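Long-range contacts in putative alpha-galactosidase/melibiase (Bacteroides fragilis, PDB 4OGZ), which probably hydrolyses terminal, non-reducing alpha-D-galactose residues from alpha-D-galactosides: residues 250-255 / 270-275; 297-302 / 349-354; 385-390 / 407-412. One frame throughout, in Å; residues are numbered along the deposited sequence.

Interaction 1: residues 250-255 / 270-275; sequences VFSICE and GHLWRV
F251, I253 and their partners H271, L272 and R274 hold strands 250-254 and 272-274 side by side as parallel neighbours, their axes 4.7 Å apart at the closest and 17° from alignment. S252 is bridged to L272 and I253 to W273. I253 supplies both backbone bonds of the regular part: its N donates to L272 O (2.9 Å) and its O accepts from R274 N (2.9 Å). Before L272 the pattern is completed by a side chain. F251 O still takes the backbone N of H271, but F251 N donates to ND1 of the H271 imidazole (3.0 Å), arriving at the ring edge almost in its plane and nearly straight (164°). H271 thus grips F251 by both its N and its O, and the bond to ND1 helps set the rotation of the ring.

On one face of the sheet, L272 has CG wedged between its own backbone N and carbonyl carbon (chi1 60°), which lays the isobutyl group over S252 CB. Its CD2 also presses on V250 CG1 at 3.5 Å, a tight carbon pair, the two side chains crossing at about a right angle. On the other face, I253 CB lies beside W273 CB, while I253 CG1 sits over the centre of the F251 ring. At the C-terminal end, R274 folds back so that NH1 comes 3.5 Å from C254 SG; its NH2 forms a salt bridge with D278. A water accepts from E255 N and lies within hydrogen-bonding distance of E255 OE2 and R274 O; E255 OE1 forms a salt bridge with R259.

The pair belongs to the beta-alpha-beta unit of the TIM barrel that runs through helix 261-264, which touches W273. Strand 216-220 flanks 250-254, strand 315-317 continues the sheet beyond 272-274, and Y235 of helix 228-244 packs on F251 and I253.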
ATOM      1  N   VAL A 250       2.667   0.184  12.378  1.00 12.77           N
ATOM      2  CA  VAL A 250       3.314   0.788  11.225  1.00 12.58           C
ATOM      3  C   VAL A 250       3.347   2.297  11.408  1.00 13.78           C
ATOM      4  O   VAL A 250       2.336   2.943  11.771  1.00 13.63           O
ATOM      5  CB  VAL A 250       2.600   0.407   9.900  1.00 12.66           C
ATOM      6  CG1 VAL A 250       3.129   1.205   8.720  1.00 12.68           C
ATOM      7  CG2 VAL A 250       2.738  -1.084   9.634  1.00 14.11           C
ATOM      8  N   PHE A 251       4.495   2.882  11.112  1.00 13.16           N
ATOM      9  CA  PHE A 251       4.692   4.316  11.277  1.00 13.73           C
ATOM     10  C   PHE A 251       4.843   4.955   9.892  1.00 13.75           C
ATOM     11  O   PHE A 251       5.860   4.776   9.236  1.00 13.63           O
ATOM     12  CB  PHE A 251       5.906   4.552  12.167  1.00 13.78           C
ATOM     13  CG  PHE A 251       6.099   5.979  12.608  1.00 14.13           C
ATOM     14  CD1 PHE A 251       5.050   6.853  12.722  1.00 12.56           C
ATOM     15  CD2 PHE A 251       7.347   6.397  13.003  1.00 15.11           C
ATOM     16  CE1 PHE A 251       5.256   8.127  13.193  1.00 15.33           C
ATOM     17  CE2 PHE A 251       7.565   7.674  13.494  1.00 15.38           C
ATOM     18  CZ  PHE A 251       6.515   8.548  13.572  1.00 14.77           C
ATOM     19  N   SER A 252       3.775   5.626   9.435  1.00 13.60           N
ATOM     20  CA  SER A 252       3.745   6.300   8.140  1.00 12.51           C
ATOM     21  C   SER A 252       4.038   7.755   8.414  1.00 12.82           C
ATOM     22  O   SER A 252       3.258   8.453   9.088  1.00 16.58           O
ATOM     23  CB  SER A 252       2.394   6.102   7.437  1.00 14.55           C
ATOM     24  OG  SER A 252       2.033   7.109   6.456  1.00 13.93           O
ATOM     25  N   ILE A 253       5.149   8.216   7.857  1.00 12.56           N
ATOM     26  CA  ILE A 253       5.642   9.557   8.036  1.00 13.66           C
ATOM     27  C   ILE A 253       5.116  10.422   6.888  1.00 12.34           C
ATOM     28  O   ILE A 253       5.169  10.051   5.731  1.00 10.22           O
ATOM     29  CB  ILE A 253       7.160   9.530   8.106  1.00 15.61           C
ATOM     30  CG1 ILE A 253       7.560   8.738   9.396  1.00 19.02           C
ATOM     31  CG2 ILE A 253       7.776  10.919   8.092  1.00 16.55           C
ATOM     32  CD1 ILE A 253       9.004   8.902   9.790  1.00 22.72           C
ATOM     33  N   CYS A 254       4.609  11.583   7.253  1.00 13.69           N
ATOM     34  CA  CYS A 254       3.911  12.439   6.296  1.00 13.72           C
ATOM     35  C   CYS A 254       4.292  13.895   6.545  1.00 14.17           C
ATOM     36  O   CYS A 254       3.576  14.651   7.258  1.00 14.68           O
ATOM     37  CB  CYS A 254       2.405  12.192   6.386  1.00 15.26           C
ATOM     38  SG  CYS A 254       1.505  13.177   5.153  1.00 21.32           S
ATOM     39  N   GLU A 255       5.422  14.290   5.956  1.00 14.39           N
ATOM     40  CA  GLU A 255       5.853  15.692   5.954  1.00 16.02           C
ATOM     41  C   GLU A 255       6.157  16.152   4.509  1.00 17.10           C
ATOM     42  O   GLU A 255       6.952  17.057   4.276  1.00 17.21           O
ATOM     43  CB  GLU A 255       6.989  15.939   6.936  1.00 15.03           C
ATOM     44  CG  GLU A 255       8.233  15.069   6.760  1.00 15.57           C
ATOM     45  CD  GLU A 255       9.011  15.409   5.503  1.00 14.65           C
ATOM     46  OE1 GLU A 255       9.782  16.401   5.508  1.00 14.81           O
ATOM     47  OE2 GLU A 255       8.814  14.667   4.529  1.00 14.31           O
ATOM     48  N   GLY A 270      10.316   5.011  11.083  1.00 15.48           N
ATOM     49  CA  GLY A 270       9.320   4.971  10.024  1.00 16.44           C
ATOM     50  C   GLY A 270       9.471   3.757   9.121  1.00 15.58           C
ATOM     51  O   GLY A 270      10.580   3.342   8.815  1.00 17.07           O
ATOM     52  N   HIS A 271       8.343   3.264   8.616  1.00 16.05           N
ATOM     53  CA  HIS A 271       8.293   2.187   7.642  1.00 14.04           C
ATOM     54  C   HIS A 271       7.896   2.680   6.246  1.00 14.97           C
ATOM     55  O   HIS A 271       8.017   1.951   5.267  1.00 15.31           O
ATOM     56  CB  HIS A 271       7.305   1.131   8.114  1.00 14.02           C
ATOM     57  CG  HIS A 271       7.570   0.664   9.501  1.00 14.60           C
ATOM     58  ND1 HIS A 271       6.885   1.142  10.596  1.00 14.86           N
ATOM     59  CD2 HIS A 271       8.484  -0.210   9.985  1.00 17.51           C
ATOM     60  CE1 HIS A 271       7.358   0.579  11.692  1.00 16.04           C
ATOM     61  NE2 HIS A 271       8.334  -0.241  11.351  1.00 17.22           N
ATOM     62  N   LEU A 272       7.359   3.884   6.169  1.00 15.48           N
ATOM     63  CA  LEU A 272       7.059   4.530   4.878  1.00 16.40           C
ATOM     64  C   LEU A 272       7.016   6.018   5.080  1.00 16.39           C
ATOM     65  O   LEU A 272       6.711   6.502   6.171  1.00 16.33           O
ATOM     66  CB  LEU A 272       5.748   4.029   4.250  1.00 15.62           C
ATOM     67  CG  LEU A 272       4.459   4.217   5.045  1.00 17.59           C
ATOM     68  CD1 LEU A 272       3.254   4.210   4.105  1.00 16.66           C
ATOM     69  CD2 LEU A 272       4.314   3.174   6.120  1.00 18.06           C
ATOM     70  N   TRP A 273       7.336   6.753   4.029  1.00 16.45           N
ATOM     71  CA  TRP A 273       7.478   8.187   4.138  1.00 14.70           C
ATOM     72  C   TRP A 273       7.032   8.848   2.866  1.00 15.37           C
ATOM     73  O   TRP A 273       7.453   8.513   1.775  1.00 15.31           O
ATOM     74  CB  TRP A 273       8.932   8.550   4.437  1.00 16.49           C
ATOM     75  CG  TRP A 273       9.935   7.757   3.649  1.00 16.06           C
ATOM     76  CD1 TRP A 273      10.428   8.070   2.434  1.00 17.14           C
ATOM     77  CD2 TRP A 273      10.579   6.518   4.045  1.00 16.59           C
ATOM     78  NE1 TRP A 273      11.338   7.091   2.026  1.00 17.38           N
ATOM     79  CE2 TRP A 273      11.418   6.127   2.989  1.00 16.00           C
ATOM     80  CE3 TRP A 273      10.472   5.687   5.162  1.00 17.37           C
ATOM     81  CZ2 TRP A 273      12.184   4.965   3.026  1.00 18.18           C
ATOM     82  CZ3 TRP A 273      11.250   4.526   5.212  1.00 20.36           C
ATOM     83  CH2 TRP A 273      12.097   4.179   4.148  1.00 18.38           C
ATOM     84  N   ARG A 274       6.182   9.848   3.015  1.00 14.90           N
ATOM     85  CA  ARG A 274       5.709  10.604   1.869  1.00 13.07           C
ATOM     86  C   ARG A 274       6.843  11.387   1.231  1.00 12.71           C
ATOM     87  O   ARG A 274       7.611  12.037   1.917  1.00 13.60           O
ATOM     88  CB  ARG A 274       4.567  11.501   2.334  1.00 12.55           C
ATOM     89  CG  ARG A 274       3.291  10.675   2.541  1.00 13.71           C
ATOM     90  CD  ARG A 274       2.373  10.623   1.300  1.00 15.67           C
ATOM     91  NE  ARG A 274       2.162  11.967   0.773  1.00 18.91           N
ATOM     92  CZ  ARG A 274       1.206  12.857   1.137  1.00 21.30           C
ATOM     93  NH1 ARG A 274       0.222  12.574   2.007  1.00 18.89           N
ATOM     94  NH2 ARG A 274       1.247  14.071   0.608  1.00 21.24           N
ATOM     95  N   VAL A 275       6.979  11.272  -0.086  1.00 13.42           N
ATOM     96  CA  VAL A 275       8.065  11.927  -0.812  1.00 13.52           C
ATOM     97  C   VAL A 275       7.609  13.234  -1.480  1.00 14.33           C
ATOM     98  O   VAL A 275       8.434  14.004  -1.907  1.00 14.70           O
ATOM     99  CB  VAL A 275       8.717  10.997  -1.849  1.00 14.86           C
ATOM    100  CG1 VAL A 275       9.329   9.785  -1.151  1.00 15.04           C
ATOM    101  CG2 VAL A 275       7.734  10.540  -2.924  1.00 15.23           C
TER
HETATM  102  O   HOH W   1       7.421  12.463   4.579  1.00 13.07           O

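Interaction 2: residues 297-302 / 349-354; sequences LNILEI and ALWCMM
L350 meets L300 of helix 297-302 first: its CB lies 3.9 Å from L300 CD2, and its CG touches both methyls of the same leucine, the two side chains crossing at about a right angle. The short helical segments run nearly parallel (16°), but their axes stay 11.8 Å apart, so the contact is made by side chains reaching across and no hydrogen bond joins the two.

W351, one residue on, points the six-membered part of its indole at helix 296-303. CH2 lies 3.9 Å from I299 CG2, and CZ3 is 3.7 Å from L300 CD2; both methyls approach the ring obliquely. I299 holds CG2 anti to its backbone N, and this branch is the one that meets the tryptophan. Indole NE1 donates to the backbone O of D319, and H347 packs edge-to-face with the ring.

Both helices belong to the TIM barrel, the putative catalytic domain, 296-303 lying between strands 272-274 and 315-317 in the chain, and 341-353 leading into the last barrel strand, 358-360. W404 of the C-terminal beta-sandwich rests on L350 and M354, and L418 of the same sheet on L300, so the cluster also faces that domain.

M354, a selenomethionine just past the helical part, extends anti at chi2 (-173°) and then bends at chi3 (-54°). This bend turns CE back over one face of the W351 indole, offset toward the rim, while L300 CD2 sits 3.6 Å from CE and 3.7 Å from SE.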
ATOM      1  N   LEU A 297       2.282  12.611 -12.889  1.00 20.67           N
ATOM      2  CA  LEU A 297       3.610  12.722 -13.530  1.00 22.34           C
ATOM      3  C   LEU A 297       4.605  13.506 -12.688  1.00 25.19           C
ATOM      4  O   LEU A 297       5.783  13.236 -12.702  1.00 23.25           O
ATOM      5  CB  LEU A 297       3.517  13.373 -14.903  1.00 27.14           C
ATOM      6  CG  LEU A 297       2.802  12.595 -16.023  1.00 33.66           C
ATOM      7  CD1 LEU A 297       2.925  13.326 -17.364  1.00 35.05           C
ATOM      8  CD2 LEU A 297       3.342  11.177 -16.110  1.00 29.34           C
ATOM      9  N   ASN A 298       4.118  14.477 -11.936  1.00 25.33           N
ATOM     10  CA  ASN A 298       5.007  15.256 -11.061  1.00 23.72           C
ATOM     11  C   ASN A 298       5.580  14.380  -9.957  1.00 21.90           C
ATOM     12  O   ASN A 298       6.760  14.457  -9.645  1.00 18.76           O
ATOM     13  CB  ASN A 298       4.247  16.443 -10.479  1.00 27.60           C
ATOM     14  CG  ASN A 298       3.438  17.183 -11.531  1.00 31.28           C
ATOM     15  OD1 ASN A 298       2.229  16.959 -11.703  1.00 34.20           O
ATOM     16  ND2 ASN A 298       4.113  18.014 -12.288  1.00 34.29           N
ATOM     17  N   ILE A 299       4.736  13.514  -9.408  1.00 21.98           N
ATOM     18  CA  ILE A 299       5.154  12.606  -8.353  1.00 20.66           C
ATOM     19  C   ILE A 299       6.192  11.597  -8.884  1.00 20.94           C
ATOM     20  O   ILE A 299       7.164  11.278  -8.188  1.00 20.98           O
ATOM     21  CB  ILE A 299       3.931  11.933  -7.685  1.00 20.96           C
ATOM     22  CG1 ILE A 299       3.151  12.982  -6.885  1.00 23.17           C
ATOM     23  CG2 ILE A 299       4.348  10.823  -6.750  1.00 19.78           C
ATOM     24  CD1 ILE A 299       1.835  12.481  -6.296  1.00 25.47           C
ATOM     25  N   LEU A 300       6.016  11.105 -10.108  1.00 20.04           N
ATOM     26  CA  LEU A 300       7.049  10.226 -10.715  1.00 20.20           C
ATOM     27  C   LEU A 300       8.433  10.877 -10.771  1.00 18.85           C
ATOM     28  O   LEU A 300       9.467  10.240 -10.434  1.00 19.27           O
ATOM     29  CB  LEU A 300       6.625   9.764 -12.122  1.00 19.32           C
ATOM     30  CG  LEU A 300       5.374   8.911 -12.243  1.00 20.21           C
ATOM     31  CD1 LEU A 300       5.257   8.492 -13.713  1.00 23.93           C
ATOM     32  CD2 LEU A 300       5.354   7.691 -11.345  1.00 19.27           C
ATOM     33  N   GLU A 301       8.460  12.141 -11.174  1.00 20.51           N
ATOM     34  CA  GLU A 301       9.701  12.928 -11.240  1.00 20.05           C
ATOM     35  C   GLU A 301      10.375  12.961  -9.896  1.00 18.91           C
ATOM     36  O   GLU A 301      11.558  12.775  -9.822  1.00 19.22           O
ATOM     37  CB  GLU A 301       9.462  14.383 -11.686  1.00 24.03           C
ATOM     38  CG  GLU A 301       8.779  14.578 -13.021  1.00 29.38           C
ATOM     39  CD  GLU A 301       9.538  14.002 -14.224  1.00 39.09           C
ATOM     40  OE1 GLU A 301      10.784  13.785 -14.151  1.00 30.74           O
ATOM     41  OE2 GLU A 301       8.864  13.761 -15.265  1.00 45.77           O
ATOM     42  N   ILE A 302       9.609  13.144  -8.824  1.00 17.87           N
ATOM     43  CA  ILE A 302      10.183  13.192  -7.477  1.00 17.13           C
ATOM     44  C   ILE A 302      10.705  11.850  -7.035  1.00 16.91           C
ATOM     45  O   ILE A 302      11.753  11.753  -6.405  1.00 15.01           O
ATOM     46  CB  ILE A 302       9.179  13.717  -6.431  1.00 18.35           C
ATOM     47  CG1 ILE A 302       8.868  15.211  -6.722  1.00 19.31           C
ATOM     48  CG2 ILE A 302       9.730  13.573  -5.014  1.00 16.08           C
ATOM     49  CD1 ILE A 302       7.561  15.722  -6.160  1.00 24.51           C
ATOM     50  N   ALA A 349       0.066   0.914 -12.386  1.00 15.84           N
ATOM     51  CA  ALA A 349       1.188   0.193 -12.899  1.00 16.42           C
ATOM     52  C   ALA A 349       2.506   0.762 -12.388  1.00 17.89           C
ATOM     53  O   ALA A 349       3.339   0.004 -11.888  1.00 16.46           O
ATOM     54  CB  ALA A 349       1.159   0.193 -14.411  1.00 16.68           C
ATOM     55  N   LEU A 350       2.650   2.087 -12.446  1.00 16.22           N
ATOM     56  CA  LEU A 350       3.855   2.750 -11.936  1.00 17.47           C
ATOM     57  C   LEU A 350       3.971   2.654 -10.408  1.00 17.20           C
ATOM     58  O   LEU A 350       5.073   2.349  -9.891  1.00 18.54           O
ATOM     59  CB  LEU A 350       3.929   4.218 -12.425  1.00 18.90           C
ATOM     60  CG  LEU A 350       4.830   4.388 -13.656  1.00 22.30           C
ATOM     61  CD1 LEU A 350       6.291   4.125 -13.292  1.00 22.72           C
ATOM     62  CD2 LEU A 350       4.422   3.475 -14.807  1.00 25.36           C
ATOM     63  N   TRP A 351       2.866   2.814  -9.687  1.00 14.22           N
ATOM     64  CA  TRP A 351       2.879   2.605  -8.229  1.00 15.76           C
ATOM     65  C   TRP A 351       3.321   1.163  -7.920  1.00 16.03           C
ATOM     66  O   TRP A 351       4.043   0.932  -6.967  1.00 18.56           O
ATOM     67  CB  TRP A 351       1.531   2.897  -7.590  1.00 14.47           C
ATOM     68  CG  TRP A 351       1.328   4.309  -7.059  1.00 15.08           C
ATOM     69  CD1 TRP A 351       0.833   4.638  -5.838  1.00 13.85           C
ATOM     70  CD2 TRP A 351       1.587   5.574  -7.734  1.00 14.12           C
ATOM     71  NE1 TRP A 351       0.761   6.002  -5.703  1.00 14.39           N
ATOM     72  CE2 TRP A 351       1.252   6.596  -6.831  1.00 14.20           C
ATOM     73  CE3 TRP A 351       2.132   5.929  -8.972  1.00 16.13           C
ATOM     74  CZ2 TRP A 351       1.385   7.947  -7.137  1.00 15.96           C
ATOM     75  CZ3 TRP A 351       2.264   7.282  -9.284  1.00 16.19           C
ATOM     76  CH2 TRP A 351       1.890   8.273  -8.357  1.00 16.53           C
ATOM     77  N   CYS A 352       2.887   0.202  -8.740  1.00 16.31           N
ATOM     78  CA  CYS A 352       3.309  -1.177  -8.554  1.00 16.01           C
ATOM     79  C   CYS A 352       4.787  -1.320  -8.810  1.00 15.12           C
ATOM     80  O   CYS A 352       5.487  -1.938  -8.009  1.00 14.13           O
ATOM     81  CB  CYS A 352       2.543  -2.140  -9.469  1.00 16.67           C
ATOM     82  SG  CYS A 352       0.869  -2.445  -8.906  1.00 15.33           S
HETATM   83  N   MSE A 353       5.264  -0.791  -9.953  1.00 16.36           N
HETATM   84  CA  MSE A 353       6.719  -0.847 -10.297  1.00 14.19           C
HETATM   85  C   MSE A 353       7.598  -0.205  -9.238  1.00 14.07           C
HETATM   86  O   MSE A 353       8.694  -0.694  -8.924  1.00 14.31           O
HETATM   87  CB  MSE A 353       7.009  -0.129 -11.621  1.00 16.69           C
HETATM   88  CG  MSE A 353       6.302  -0.701 -12.857  1.00 17.34           C
HETATM   89 SE   MSE A 353       7.217  -2.367 -13.339  0.75 16.75          SE
HETATM   90  CE  MSE A 353       8.936  -1.610 -13.891  1.00 20.79           C
HETATM   91  N   MSE A 354       7.127   0.880  -8.631  1.00 13.83           N
HETATM   92  CA  MSE A 354       7.965   1.623  -7.672  1.00 14.75           C
HETATM   93  C   MSE A 354       7.968   1.048  -6.277  1.00 13.52           C
HETATM   94  O   MSE A 354       8.487   1.673  -5.362  1.00 13.43           O
HETATM   95  CB  MSE A 354       7.487   3.096  -7.652  1.00 14.00           C
HETATM   96  CG  MSE A 354       7.752   3.750  -9.004  1.00 14.08           C
HETATM   97 SE   MSE A 354       7.402   5.677  -9.034  0.75 13.76          SE
HETATM   98  CE  MSE A 354       5.570   5.747  -8.379  1.00 13.42           C
TER

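Interaction 3: residues 385-390 / 407-412; sequences QDPLGI and PLSDGS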
ATOM      1  N   GLN A 385       4.521  -6.691  -4.909  1.00 12.66           N
ATOM      2  CA  GLN A 385       4.778  -7.508  -3.696  1.00 13.97           C
ATOM      3  C   GLN A 385       5.979  -8.440  -3.806  1.00 17.09           C
ATOM      4  O   GLN A 385       6.186  -9.340  -2.938  1.00 13.95           O
ATOM      5  CB  GLN A 385       3.550  -8.343  -3.368  1.00 15.80           C
ATOM      6  CG  GLN A 385       2.296  -7.499  -3.062  1.00 15.23           C
ATOM      7  CD  GLN A 385       2.441  -6.786  -1.737  1.00 14.76           C
ATOM      8  OE1 GLN A 385       2.377  -7.401  -0.660  1.00 13.70           O
ATOM      9  NE2 GLN A 385       2.666  -5.485  -1.805  1.00 14.79           N
ATOM     10  N   ASP A 386       6.767  -8.236  -4.862  1.00 17.98           N
ATOM     11  CA  ASP A 386       7.924  -9.094  -5.074  1.00 17.59           C
ATOM     12  C   ASP A 386       8.789  -8.986  -3.845  1.00 16.38           C
ATOM     13  O   ASP A 386       9.116  -7.895  -3.455  1.00 15.32           O
ATOM     14  CB  ASP A 386       8.709  -8.659  -6.290  1.00 17.67           C
ATOM     15  CG  ASP A 386       9.880  -9.581  -6.570  1.00 18.28           C
ATOM     16  OD1 ASP A 386       9.659 -10.613  -7.225  1.00 19.30           O
ATOM     17  OD2 ASP A 386      11.001  -9.281  -6.088  1.00 19.15           O
ATOM     18  N   PRO A 387       9.216 -10.130  -3.255  1.00 18.92           N
ATOM     19  CA  PRO A 387       9.976 -10.099  -1.978  1.00 19.28           C
ATOM     20  C   PRO A 387      11.310  -9.363  -2.030  1.00 14.58           C
ATOM     21  O   PRO A 387      11.790  -8.901  -0.995  1.00 14.84           O
ATOM     22  CB  PRO A 387      10.220 -11.586  -1.639  1.00 18.40           C
ATOM     23  CG  PRO A 387       9.590 -12.368  -2.709  1.00 20.56           C
ATOM     24  CD  PRO A 387       8.909 -11.483  -3.708  1.00 19.24           C
ATOM     25  N   LEU A 388      11.904  -9.207  -3.195  1.00 16.62           N
ATOM     26  CA  LEU A 388      13.118  -8.372  -3.279  1.00 20.00           C
ATOM     27  C   LEU A 388      12.832  -6.925  -2.855  1.00 16.57           C
ATOM     28  O   LEU A 388      13.703  -6.234  -2.367  1.00 18.70           O
ATOM     29  CB  LEU A 388      13.737  -8.363  -4.686  1.00 20.40           C
ATOM     30  CG  LEU A 388      14.235  -9.659  -5.311  1.00 24.56           C
ATOM     31  CD1 LEU A 388      14.920  -9.368  -6.637  1.00 27.88           C
ATOM     32  CD2 LEU A 388      15.204 -10.395  -4.405  1.00 21.25           C
ATOM     33  N   GLY A 389      11.637  -6.427  -3.103  1.00 19.67           N
ATOM     34  CA  GLY A 389      11.313  -5.062  -2.653  1.00 16.76           C
ATOM     35  C   GLY A 389      12.182  -3.966  -3.231  1.00 14.78           C
ATOM     36  O   GLY A 389      12.516  -2.998  -2.540  1.00 13.86           O
ATOM     37  N   ILE A 390      12.584  -4.134  -4.485  1.00 13.98           N
ATOM     38  CA  ILE A 390      13.319  -3.113  -5.185  1.00 13.47           C
ATOM     39  C   ILE A 390      12.352  -2.111  -5.828  1.00 12.64           C
ATOM     40  O   ILE A 390      11.540  -2.493  -6.637  1.00 11.91           O
ATOM     41  CB  ILE A 390      14.168  -3.742  -6.260  1.00 17.26           C
ATOM     42  CG1 ILE A 390      15.257  -4.642  -5.592  1.00 19.87           C
ATOM     43  CG2 ILE A 390      14.820  -2.674  -7.153  1.00 16.97           C
ATOM     44  CD1 ILE A 390      15.955  -5.534  -6.580  1.00 25.33           C
ATOM     45  N   PRO A 407      14.024  -5.325 -11.086  1.00 17.91           N
ATOM     46  CA  PRO A 407      14.432  -6.739 -11.029  1.00 16.57           C
ATOM     47  C   PRO A 407      13.540  -7.543 -10.092  1.00 16.13           C
ATOM     48  O   PRO A 407      13.242  -7.067  -9.016  1.00 16.18           O
ATOM     49  CB  PRO A 407      15.867  -6.697 -10.485  1.00 18.28           C
ATOM     50  CG  PRO A 407      16.276  -5.254 -10.493  1.00 20.18           C
ATOM     51  CD  PRO A 407      15.018  -4.408 -10.520  1.00 18.26           C
ATOM     52  N   LEU A 408      13.182  -8.779 -10.481  1.00 16.56           N
ATOM     53  CA  LEU A 408      12.255  -9.625  -9.697  1.00 18.66           C
ATOM     54  C   LEU A 408      12.998 -10.813  -9.106  1.00 20.33           C
ATOM     55  O   LEU A 408      14.134 -11.128  -9.508  1.00 20.30           O
ATOM     56  CB  LEU A 408      11.059 -10.087 -10.543  1.00 18.28           C
ATOM     57  CG  LEU A 408      10.248  -8.951 -11.223  1.00 20.49           C
ATOM     58  CD1 LEU A 408       9.148  -9.461 -12.144  1.00 21.30           C
ATOM     59  CD2 LEU A 408       9.598  -7.989 -10.227  1.00 23.35           C
ATOM     60  N   SER A 409      12.357 -11.496  -8.162  1.00 23.11           N
ATOM     61  CA  SER A 409      13.066 -12.466  -7.311  1.00 24.22           C
ATOM     62  C   SER A 409      13.429 -13.773  -8.032  1.00 24.00           C
ATOM     63  O   SER A 409      14.282 -14.489  -7.574  1.00 27.05           O
ATOM     64  CB  SER A 409      12.255 -12.740  -6.047  1.00 25.37           C
ATOM     65  OG  SER A 409      11.003 -13.255  -6.400  1.00 26.07           O
ATOM     66  N   ASP A 410      12.798 -14.068  -9.156  1.00 23.77           N
ATOM     67  CA  ASP A 410      13.156 -15.232  -9.963  1.00 21.78           C
ATOM     68  C   ASP A 410      14.164 -14.885 -11.028  1.00 20.51           C
ATOM     69  O   ASP A 410      14.402 -15.674 -11.919  1.00 24.93           O
ATOM     70  CB  ASP A 410      11.938 -15.803 -10.641  1.00 23.18           C
ATOM     71  CG  ASP A 410      11.325 -14.823 -11.626  1.00 25.05           C
ATOM     72  OD1 ASP A 410      11.746 -13.638 -11.624  1.00 19.19           O
ATOM     73  OD2 ASP A 410      10.471 -15.249 -12.424  1.00 28.41           O
ATOM     74  N   GLY A 411      14.767 -13.713 -10.949  1.00 20.70           N
ATOM     75  CA  GLY A 411      15.781 -13.336 -11.914  1.00 21.36           C
ATOM     76  C   GLY A 411      15.218 -12.640 -13.144  1.00 18.70           C
ATOM     77  O   GLY A 411      15.951 -12.056 -13.888  1.00 21.37           O
ATOM     78  N   SER A 412      13.930 -12.682 -13.372  1.00 21.34           N
ATOM     79  CA  SER A 412      13.347 -11.860 -14.442  1.00 20.93           C
ATOM     80  C   SER A 412      13.376 -10.378 -14.084  1.00 20.49           C
ATOM     81  O   SER A 412      13.711 -10.010 -12.960  1.00 17.04           O
ATOM     82  CB  SER A 412      11.917 -12.310 -14.741  1.00 21.65           C
ATOM     83  OG  SER A 412      11.046 -12.043 -13.647  1.00 20.78           O
TER
HETATM   84  O   HOH W   2      11.619  -6.509  -6.743  1.00 14.77           O
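D386 turns its carboxylate toward S409, and OD1 takes both direct bonds from that residue. It accepts from S409 N (3.0 Å) and from S409 OG (3.1 Å), both met on its syn side but tilted out of the carboxylate plane by 19° and 33°. The serine hydroxyl can join its own N in this grip because OG is tucked between backbone N and carbonyl carbon (chi1 60°). OD2 accepts from a water and from L388 N of its own loop, which reaches it from above the plane and closes an Asx turn over the type I turn 386-389.

L388 lies alongside the chain opposite, its CG 3.6 Å from S409 CA and its CD1 against the carbonyl group of L408. Farther along, I390 crosses P407 at about a right angle, setting CG2 against the ring CD at 3.8 Å.

The water on OD2 also donates to P407 O and is weakly held by I390 N. One carboxylate thus pins the loop after helix 378-384 to the hairpin turn between strands 401-407 and 413-419, coupling the barrel's last helix to the C-terminal sheet; these donors would probably favour a charged D386, although the nearby D410 carboxylate would work the other way.

In the fold
The three contacts follow one another along the chain, each closing before the next opens. Interactions 1 and 2 both lie in the TIM barrel, their centres about 17 Å apart: the first joins two neighbouring barrel strands, the second two of the outer helices. They touch, V275 O against I302 CG2, and strand 272-274 is the element before helix 296-303 in the chain. Interaction 3 lies about 18 Å from interaction 2, centre to centre, with nearest atoms about 4 Å apart, and about 23 Å from interaction 1, again between centres. Interactions 2 and 3 border the same C-terminal sheet, through strands 401-407 and 413-419, so the series runs from the barrel wall outward to the junction with the beta-sandwich domain.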